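Local atomic coordinates of hyaluronidase (PDB entry 5DIY), a protein that probably removes O-linked N-acetylglucosamine from glycosylated proteins, as a hexosaminidase of glycoside hydrolase family 84, studied here as a variant changed at the predicted proton donor. Residues C[22-27]-C[68-73]; C[272-277]-C[288-293]. All coordinates share one frame; numbering follows the deposited sequence.

Interaction 1 of 2, residues C[22-27]-C[68-73]; sequences ERLDMF and IEKAGS
F27 and A71 bring their CA atoms within 6.2 Å of each other, where helix segments 22-27 and 68-73 run almost parallel, 11° apart, with a closest axis separation of 9.6 Å. K70 points at the facing helix and packs its CB against CD2 of L24 at 3.4 Å, tighter than the usual carbon contact, with its CG nearly as close to the same methyl. The F27 ring sits beside this pair. The aliphatic start of K70 meets its rim, CG lying 3.8 Å from F27 CD2, while A71 CB rests over one face, 4.1 Å from F27 CE2. The carbonyl O of R23 lies above the opposite face, toward the rim.

These are neighbouring outer helices of a TIM barrel: helix 20-32 follows strand 6-11 and helix 58-73 follows strand 37-40, so both run back antiparallel to the strands. Deeper in, F27 also meets L67 and stands edge-to-face with Y38 of strand 37-40. Replacing F27 by an alanine would probably take from A71 CB the ring beneath it, leave the base of K70 to L24, and open a gap toward Y38. K70 CG is anti to the backbone N (chi1 -174°), and a bend at chi2 takes the chain past L24 until NZ forms a salt bridge with E28. The K70 carbonyl O accepts a 2.7 Å hydrogen bond from S73 OG near the end of helix 58-73.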
loop_
_atom_site.group_PDB
_atom_site.type_symbol
_atom_site.label_atom_id
_atom_site.label_comp_id
_atom_site.label_asym_id
_atom_site.label_seq_id
_atom_site.Cartn_x
_atom_site.Cartn_y
_atom_site.Cartn_z
ATOM N N GLU C 22 15.770 -6.857 8.974
ATOM C CA GLU C 22 14.645 -5.909 8.909
ATOM C C GLU C 22 13.460 -6.403 9.742
ATOM O O GLU C 22 12.819 -5.622 10.443
ATOM C CB GLU C 22 14.231 -5.683 7.453
ATOM C CG GLU C 22 15.302 -4.974 6.640
ATOM C CD GLU C 22 15.068 -4.986 5.138
ATOM O OE1 GLU C 22 14.383 -5.881 4.612
ATOM O OE2 GLU C 22 15.593 -4.082 4.462
ATOM N N ARG C 23 13.191 -7.705 9.682
ATOM C CA ARG C 23 12.165 -8.329 10.529
ATOM C C ARG C 23 12.476 -8.169 12.009
ATOM O O ARG C 23 11.604 -7.773 12.781
ATOM C CB ARG C 23 12.004 -9.807 10.186
ATOM C CG ARG C 23 11.332 -10.021 8.848
ATOM C CD ARG C 23 11.535 -11.434 8.351
ATOM N NE ARG C 23 10.902 -11.638 7.058
ATOM C CZ ARG C 23 11.191 -12.620 6.207
ATOM N NH1 ARG C 23 12.130 -13.526 6.482
ATOM N NH2 ARG C 23 10.535 -12.700 5.053
ATOM N N LEU C 24 13.720 -8.450 12.393
ATOM C CA LEU C 24 14.152 -8.311 13.788
ATOM C C LEU C 24 14.015 -6.865 14.264
ATOM O O LEU C 24 13.533 -6.613 15.365
ATOM C CB LEU C 24 15.601 -8.784 13.967
ATOM C CG LEU C 24 15.862 -10.280 13.765
ATOM C CD1 LEU C 24 17.345 -10.529 13.533
ATOM C CD2 LEU C 24 15.347 -11.096 14.940
ATOM N N ASP C 25 14.450 -5.933 13.416
ATOM C CA ASP C 25 14.294 -4.495 13.653
ATOM C C ASP C 25 12.812 -4.078 13.720
ATOM O O ASP C 25 12.416 -3.326 14.606
ATOM C CB ASP C 25 15.021 -3.722 12.549
ATOM C CG ASP C 25 14.950 -2.223 12.737
ATOM O OD1 ASP C 25 15.776 -1.675 13.499
ATOM O OD2 ASP C 25 14.066 -1.595 12.114
ATOM N N MET C 26 11.995 -4.572 12.791
ATOM C CA MET C 26 10.552 -4.310 12.826
ATOM C C MET C 26 9.913 -4.778 14.138
ATOM O O MET C 26 9.022 -4.105 14.654
ATOM C CB MET C 26 9.836 -4.954 11.629
ATOM C CG MET C 26 8.392 -4.496 11.428
ATOM S SD MET C 26 8.189 -2.714 11.172
ATOM C CE MET C 26 8.919 -2.508 9.555
ATOM N N PHE C 27 10.371 -5.907 14.692
ATOM C CA PHE C 27 9.830 -6.386 15.974
ATOM C C PHE C 27 10.100 -5.404 17.115
ATOM O O PHE C 27 9.258 -5.248 18.006
ATOM C CB PHE C 27 10.354 -7.784 16.345
ATOM C CG PHE C 27 9.943 -8.890 15.394
ATOM C CD1 PHE C 27 8.870 -8.753 14.503
ATOM C CD2 PHE C 27 10.623 -10.101 15.418
ATOM C CE1 PHE C 27 8.514 -9.789 13.650
ATOM C CE2 PHE C 27 10.268 -11.142 14.565
ATOM C CZ PHE C 27 9.214 -10.986 13.678
ATOM N N ILE C 68 11.292 -16.159 15.915
ATOM C CA ILE C 68 10.311 -16.574 16.919
ATOM C C ILE C 68 10.754 -16.137 18.316
ATOM O O ILE C 68 9.937 -15.647 19.097
ATOM C CB ILE C 68 10.022 -18.101 16.842
ATOM C CG1 ILE C 68 9.251 -18.429 15.556
ATOM C CG2 ILE C 68 9.196 -18.578 18.033
ATOM C CD1 ILE C 68 9.427 -19.851 15.068
ATOM N N GLU C 69 12.042 -16.296 18.619
ATOM C CA GLU C 69 12.582 -15.876 19.920
ATOM C C GLU C 69 12.582 -14.352 20.081
ATOM O O GLU C 69 12.271 -13.848 21.161
ATOM C CB GLU C 69 13.981 -16.461 20.155
ATOM C CG GLU C 69 13.944 -17.962 20.443
ATOM C CD GLU C 69 15.317 -18.611 20.563
ATOM O OE1 GLU C 69 16.347 -17.913 20.424
ATOM O OE2 GLU C 69 15.361 -19.837 20.801
ATOM N N LYS C 70 12.913 -13.625 19.012
ATOM C CA LYS C 70 12.869 -12.158 19.043
ATOM C C LYS C 70 11.438 -11.656 19.253
ATOM O O LYS C 70 11.203 -10.784 20.092
ATOM C CB LYS C 70 13.465 -11.556 17.763
ATOM C CG LYS C 70 13.602 -10.032 17.770
ATOM C CD LYS C 70 14.612 -9.553 18.799
ATOM C CE LYS C 70 14.828 -8.052 18.709
ATOM N NZ LYS C 70 15.893 -7.601 19.649
ATOM N N ALA C 71 10.497 -12.223 18.496
ATOM C CA ALA C 71 9.071 -11.923 18.646
ATOM C C ALA C 71 8.602 -12.088 20.091
ATOM O O ALA C 71 7.946 -11.198 20.645
ATOM C CB ALA C 71 8.248 -12.813 17.724
ATOM N N GLY C 72 8.947 -13.222 20.696
ATOM C CA GLY C 72 8.589 -13.497 22.083
ATOM C C GLY C 72 9.175 -12.487 23.046
ATOM O O GLY C 72 8.472 -11.981 23.922
ATOM N N SER C 73 10.460 -12.180 22.872
ATOM C CA SER C 73 11.140 -11.168 23.698
ATOM C C SER C 73 10.561 -9.756 23.518
ATOM O O SER C 73 10.708 -8.919 24.402
ATOM C CB SER C 73 12.652 -11.153 23.415
ATOM O OG SER C 73 12.942 -10.628 22.128
#

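Interaction 2 of 2, residues C[272-277]-C[288-293]; sequences FAQYLN and WRQAVS
The side-chain amides of Q274 and Q290 meet with their planes 59° apart, and the two chains cross at about a right angle. NE2 of Q290 comes within 2.7 Å of OE1 of Q274, but the angle is poor and the pair does not count as a hydrogen bond. Two larger flat groups pack within their own helices: L276 CD1 lies over one face of the F272 ring, 3.5 Å above its plane, and V292 CG2 lies 3.7 Å above one face of the W288 indole, both displaced toward the rim.

Both glutamine chains are extended beyond CG. In Q290, CG is anti to the backbone N (chi1 -165°), which carries the amide out across the gap between the helices. The amide of Q274 has a firmer anchor through NE2, which hydrogen-bonds OG of S287 just before segment 288-293. Further along this helix, S293 N and OG both donate to the carbonyl O of R289, one turn earlier, from opposite faces of its plane.

Behind this surface contact, A291 packs on L267 and Y270 of helix 262-277. That helix follows strand 251-256 and is the last outer helix of the TIM barrel, against which helix 284-296 is laid as an addition.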
loop_
_atom_site.group_PDB
_atom_site.type_symbol
_atom_site.label_atom_id
_atom_site.label_comp_id
_atom_site.label_asym_id
_atom_site.label_seq_id
_atom_site.Cartn_x
_atom_site.Cartn_y
_atom_site.Cartn_z
ATOM N N PHE C 272 -0.984 3.903 12.172
ATOM C CA PHE C 272 -1.803 2.703 12.343
ATOM C C PHE C 272 -1.820 2.247 13.806
ATOM O O PHE C 272 -2.892 2.027 14.365
ATOM C CB PHE C 272 -1.283 1.620 11.386
ATOM C CG PHE C 272 -1.814 0.233 11.634
ATOM C CD1 PHE C 272 -3.140 -0.082 11.370
ATOM C CD2 PHE C 272 -0.961 -0.783 12.068
ATOM C CE1 PHE C 272 -3.627 -1.374 11.570
ATOM C CE2 PHE C 272 -1.437 -2.078 12.268
ATOM C CZ PHE C 272 -2.774 -2.375 12.016
ATOM N N ALA C 273 -0.643 2.166 14.426
ATOM C CA ALA C 273 -0.511 1.773 15.843
ATOM C C ALA C 273 -1.189 2.743 16.816
ATOM O O ALA C 273 -1.793 2.315 17.803
ATOM C CB ALA C 273 0.957 1.609 16.214
ATOM N N GLN C 274 -1.082 4.043 16.546
ATOM C CA GLN C 274 -1.781 5.045 17.356
ATOM C C GLN C 274 -3.299 4.926 17.226
ATOM O O GLN C 274 -4.006 5.054 18.226
ATOM C CB GLN C 274 -1.322 6.468 17.019
ATOM C CG GLN C 274 0.103 6.767 17.483
ATOM C CD GLN C 274 0.329 8.232 17.794
ATOM O OE1 GLN C 274 0.802 8.588 18.877
ATOM N NE2 GLN C 274 -0.008 9.092 16.848
ATOM N N TYR C 275 -3.796 4.673 16.010
ATOM C CA TYR C 275 -5.229 4.424 15.803
ATOM C C TYR C 275 -5.691 3.230 16.632
ATOM O O TYR C 275 -6.702 3.319 17.322
ATOM C CB TYR C 275 -5.578 4.189 14.318
ATOM C CG TYR C 275 -6.951 3.567 14.117
ATOM C CD1 TYR C 275 -8.109 4.352 14.124
ATOM C CD2 TYR C 275 -7.098 2.180 13.971
ATOM C CE1 TYR C 275 -9.367 3.784 13.965
ATOM C CE2 TYR C 275 -8.347 1.605 13.808
ATOM C CZ TYR C 275 -9.481 2.404 13.807
ATOM O OH TYR C 275 -10.713 1.823 13.638
ATOM N N LEU C 276 -4.957 2.121 16.560
ATOM C CA LEU C 276 -5.320 0.918 17.319
ATOM C C LEU C 276 -5.322 1.180 18.829
ATOM O O LEU C 276 -6.189 0.675 19.540
ATOM C CB LEU C 276 -4.381 -0.249 17.012
ATOM C CG LEU C 276 -4.331 -0.787 15.578
ATOM C CD1 LEU C 276 -3.168 -1.758 15.448
ATOM C CD2 LEU C 276 -5.648 -1.430 15.149
ATOM N N ASN C 277 -4.362 1.974 19.304
ATOM C CA ASN C 277 -4.256 2.298 20.732
ATOM C C ASN C 277 -5.437 3.093 21.294
ATOM O O ASN C 277 -5.870 2.843 22.419
ATOM C CB ASN C 277 -2.962 3.060 21.010
ATOM C CG ASN C 277 -2.739 3.303 22.490
ATOM O OD1 ASN C 277 -2.573 2.357 23.262
ATOM N ND2 ASN C 277 -2.747 4.571 22.897
ATOM N N TRP C 288 0.523 11.587 12.067
ATOM C CA TRP C 288 1.549 11.614 11.026
ATOM C C TRP C 288 2.715 12.551 11.377
ATOM O O TRP C 288 3.869 12.211 11.120
ATOM C CB TRP C 288 0.934 11.995 9.681
ATOM C CG TRP C 288 1.804 11.705 8.513
ATOM C CD1 TRP C 288 1.942 10.512 7.864
ATOM C CD2 TRP C 288 2.652 12.634 7.836
ATOM N NE1 TRP C 288 2.834 10.634 6.822
ATOM C CE2 TRP C 288 3.284 11.929 6.780
ATOM C CE3 TRP C 288 2.938 13.995 8.014
ATOM C CZ2 TRP C 288 4.184 12.538 5.907
ATOM C CZ3 TRP C 288 3.843 14.603 7.146
ATOM C CH2 TRP C 288 4.451 13.870 6.100
ATOM N N ARG C 289 2.415 13.700 11.986
ATOM C CA ARG C 289 3.451 14.673 12.398
ATOM C C ARG C 289 4.294 14.191 13.578
ATOM O O ARG C 289 5.509 14.395 13.595
ATOM C CB ARG C 289 2.826 16.034 12.731
ATOM C CG ARG C 289 2.254 16.742 11.515
ATOM C CD ARG C 289 1.322 17.883 11.902
ATOM N NE ARG C 289 2.015 18.900 12.694
ATOM C CZ ARG C 289 2.868 19.813 12.213
ATOM N NH1 ARG C 289 3.164 19.879 10.915
ATOM N NH2 ARG C 289 3.441 20.677 13.051
ATOM N N GLN C 290 3.657 13.564 14.564
ATOM C CA GLN C 290 4.396 12.925 15.656
ATOM C C GLN C 290 5.264 11.772 15.131
ATOM O O GLN C 290 6.404 11.597 15.578
ATOM C CB GLN C 290 3.458 12.433 16.761
ATOM C CG GLN C 290 4.184 12.106 18.061
ATOM C CD GLN C 290 3.236 11.838 19.215
ATOM O OE1 GLN C 290 3.212 12.586 20.195
ATOM N NE2 GLN C 290 2.448 10.768 19.105
ATOM N N ALA C 291 4.724 10.999 14.185
ATOM C CA ALA C 291 5.471 9.927 13.517
ATOM C C ALA C 291 6.737 10.448 12.841
ATOM O O ALA C 291 7.823 9.912 13.072
ATOM C CB ALA C 291 4.596 9.216 12.493
ATOM N N VAL C 292 6.585 11.485 12.012
ATOM C CA VAL C 292 7.718 12.119 11.311
ATOM C C VAL C 292 8.780 12.635 12.299
ATOM O O VAL C 292 9.966 12.396 12.097
ATOM C CB VAL C 292 7.257 13.270 10.368
ATOM C CG1 VAL C 292 8.439 14.109 9.876
ATOM C CG2 VAL C 292 6.492 12.717 9.172
ATOM N N SER C 293 8.347 13.334 13.349
ATOM C CA SER C 293 9.261 13.867 14.378
ATOM C C SER C 293 10.080 12.775 15.078
ATOM O O SER C 293 11.308 12.851 15.113
ATOM C CB SER C 293 8.483 14.656 15.428
ATOM O OG SER C 293 7.742 15.690 14.817
#

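Overall arrangement
Interaction 1 comes first along the chain and interaction 2 well after it, yet the closed barrel makes them neighbours: their centres are 21 Å apart and their nearest atoms about 9 Å, without touching. Interaction 1 joins the helices following strands 6-11 and 37-40, the first two of the eight; interaction 2 starts from helix 262-277, which follows the eighth strand, 251-256. Where the ring of helices closes, helix 20-32 meets helix 262-277 through a D25–K266 salt bridge and M26 on P262. The two contacts thus lie on the outer helical layer, away from the N-acetylglucosamine site, and interaction 2 extends that layer to helix 284-296.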